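Local coordinates for OR486 (Synthetic construct, PDB 4R80), which is a de novo designed protein with a cystatin fold, one helix packed on a curved antiparallel sheet, and has no known biological function, at residues A[17-22]-A[26-31]. Numbering follows the deposited sequence.
Sequences EKILEQ and SKVQVR
Leu20 and Ile19, on the last turn of helix 4-22, pack against the segment 26-31, which leads into strand 28-36, in this designed cystatin fold, where a single helix lies across a four-stranded antiparallel sheet. No hydrogen bond links residues 17-22 to 26-31, so the evidence for the contact is van der Waals distance. At Ser26 the backbone takes part: its carbonyl O lies 4.0 Å from Leu20 CD2, a brush with a methyl group, while the Ser26 side chain reaches Ile46 and Glu48 of strand 39-48. Lys27 then turns its CB away from the helix, and Val28 turns back toward it, the alternation expected of extended chain. Val28 is also the point of closest backbone approach, its CA lying 6.9 Å from Leu20 CA. Its two methyls divide the work. With CG1 anti to the backbone N (chi1 -178°), CG2 stands beside that N and meets both helix residues. It lies 3.7 Å from Leu20 CD2. Its distance to Ile19 CG2 is 3.9 Å. Of the two helix residues, CG1 meets Ile19, whose CG2 is 4.0 Å away, and the Ile19 and Val28 side chains cross nearly at right angles. Val28 also touches Leu44 on the neighbouring strand 39-48. Gln29 and Arg31 belong to the sheet ladder: Gln29 forms backbone hydrogen bonding with Glu45, and Arg31 pairs in the same way with Glu43 on strand 39-48.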
loop_
_atom_site.group_PDB
_atom_site.type_symbol
_atom_site.label_atom_id
_atom_site.label_comp_id
_atom_site.label_asym_id
_atom_site.label_seq_id
_atom_site.Cartn_x
_atom_site.Cartn_y
_atom_site.Cartn_z
ATOM N N GLU A 17 -1.911 -6.468 -1.115
ATOM C CA GLU A 17 -2.477 -7.700 -0.578
ATOM C C GLU A 17 -3.028 -7.444 0.817
ATOM O O GLU A 17 -4.054 -8.002 1.207
ATOM C CB GLU A 17 -1.429 -8.815 -0.549
ATOM C CG GLU A 17 -1.940 -10.144 -0.003
ATOM C CD GLU A 17 -3.078 -10.725 -0.824
ATOM O OE1 GLU A 17 -3.064 -10.573 -2.064
ATOM O OE2 GLU A 17 -3.990 -11.333 -0.227
ATOM N N LYS A 18 -2.331 -6.595 1.572
ATOM C CA LYS A 18 -2.788 -6.179 2.889
ATOM C C LYS A 18 -4.133 -5.457 2.833
ATOM O O LYS A 18 -5.009 -5.687 3.662
ATOM C CB LYS A 18 -1.745 -5.288 3.566
ATOM C CG LYS A 18 -2.184 -4.752 4.918
ATOM C CD LYS A 18 -2.447 -5.871 5.902
ATOM C CE LYS A 18 -2.390 -5.368 7.330
ATOM N NZ LYS A 18 -2.899 -6.381 8.293
ATOM N N ILE A 19 -4.291 -4.579 1.844
ATOM C CA ILE A 19 -5.537 -3.841 1.682
ATOM C C ILE A 19 -6.665 -4.742 1.181
ATOM O O ILE A 19 -7.813 -4.607 1.610
ATOM C CB ILE A 19 -5.358 -2.637 0.732
ATOM C CG1 ILE A 19 -4.239 -1.726 1.238
ATOM C CG2 ILE A 19 -6.653 -1.854 0.604
ATOM C CD1 ILE A 19 -4.412 -1.291 2.675
ATOM N N LEU A 20 -6.332 -5.668 0.286
ATOM C CA LEU A 20 -7.313 -6.607 -0.252
ATOM C C LEU A 20 -7.907 -7.504 0.834
ATOM O O LEU A 20 -9.098 -7.817 0.810
ATOM C CB LEU A 20 -6.686 -7.467 -1.352
ATOM C CG LEU A 20 -6.432 -6.790 -2.701
ATOM C CD1 LEU A 20 -5.549 -7.666 -3.579
ATOM C CD2 LEU A 20 -7.739 -6.469 -3.407
ATOM N N GLU A 21 -7.071 -7.918 1.780
ATOM C CA GLU A 21 -7.516 -8.766 2.883
ATOM C C GLU A 21 -8.494 -8.038 3.801
ATOM O O GLU A 21 -9.490 -8.610 4.244
ATOM C CB GLU A 21 -6.319 -9.291 3.681
ATOM C CG GLU A 21 -5.497 -10.331 2.936
ATOM C CD GLU A 21 -4.248 -10.741 3.691
ATOM O OE1 GLU A 21 -3.911 -10.075 4.691
ATOM O OE2 GLU A 21 -3.603 -11.730 3.281
ATOM N N GLN A 22 -8.201 -6.771 4.084
ATOM C CA GLN A 22 -9.047 -5.959 4.950
ATOM C C GLN A 22 -10.289 -5.463 4.214
ATOM O O GLN A 22 -11.254 -5.020 4.836
ATOM C CB GLN A 22 -8.258 -4.770 5.503
ATOM C CG GLN A 22 -7.116 -5.157 6.428
ATOM C CD GLN A 22 -6.409 -3.951 7.014
ATOM O OE1 GLN A 22 -6.612 -2.821 6.569
ATOM N NE2 GLN A 22 -5.573 -4.185 8.019
ATOM N N SER A 26 -13.771 -5.472 -2.626
ATOM C CA SER A 26 -13.289 -4.172 -3.074
ATOM C C SER A 26 -12.254 -4.259 -4.186
ATOM O O SER A 26 -11.442 -5.182 -4.231
ATOM C CB SER A 26 -12.711 -3.397 -1.887
ATOM O OG SER A 26 -11.970 -2.274 -2.323
ATOM N N LYS A 27 -12.299 -3.280 -5.090
ATOM C CA LYS A 27 -11.273 -3.111 -6.111
ATOM C C LYS A 27 -10.259 -2.063 -5.675
ATOM O O LYS A 27 -10.607 -0.906 -5.447
ATOM C CB LYS A 27 -11.880 -2.761 -7.474
ATOM C CG LYS A 27 -12.313 -3.971 -8.311
ATOM C CD LYS A 27 -13.281 -4.888 -7.587
ATOM C CE LYS A 27 -13.439 -6.205 -8.324
ATOM N NZ LYS A 27 -14.421 -7.104 -7.650
ATOM N N VAL A 28 -9.001 -2.476 -5.572
ATOM C CA VAL A 28 -7.953 -1.624 -5.029
ATOM C C VAL A 28 -6.953 -1.218 -6.105
ATOM O O VAL A 28 -6.351 -2.069 -6.758
ATOM C CB VAL A 28 -7.193 -2.337 -3.899
ATOM C CG1 VAL A 28 -6.147 -1.414 -3.313
ATOM C CG2 VAL A 28 -8.159 -2.807 -2.820
ATOM N N GLN A 29 -6.780 0.088 -6.286
ATOM C CA GLN A 29 -5.794 0.594 -7.234
ATOM C C GLN A 29 -4.665 1.323 -6.509
ATOM O O GLN A 29 -4.893 2.033 -5.531
ATOM C CB GLN A 29 -6.454 1.510 -8.271
ATOM C CG GLN A 29 -6.921 2.853 -7.726
ATOM C CD GLN A 29 -6.966 3.936 -8.788
ATOM O OE1 GLN A 29 -6.595 3.709 -9.939
ATOM N NE2 GLN A 29 -7.420 5.123 -8.402
ATOM N N VAL A 30 -3.442 1.129 -6.993
ATOM C CA VAL A 30 -2.276 1.800 -6.432
ATOM C C VAL A 30 -1.946 3.030 -7.264
ATOM O O VAL A 30 -1.771 2.936 -8.478
ATOM C CB VAL A 30 -1.050 0.869 -6.401
ATOM C CG1 VAL A 30 0.155 1.599 -5.828
ATOM C CG2 VAL A 30 -1.354 -0.381 -5.592
ATOM N N ARG A 31 -1.856 4.183 -6.610
ATOM C CA ARG A 31 -1.659 5.434 -7.330
ATOM C C ARG A 31 -0.220 5.931 -7.305
ATOM O O ARG A 31 0.225 6.591 -8.244
ATOM C CB ARG A 31 -2.592 6.520 -6.793
ATOM C CG ARG A 31 -4.062 6.243 -7.039
ATOM C CD ARG A 31 -4.901 7.474 -6.753
ATOM N NE ARG A 31 -4.534 8.602 -7.607
ATOM C CZ ARG A 31 -5.032 8.812 -8.822
ATOM N NH1 ARG A 31 -5.921 7.970 -9.333
ATOM N NH2 ARG A 31 -4.642 9.865 -9.529
#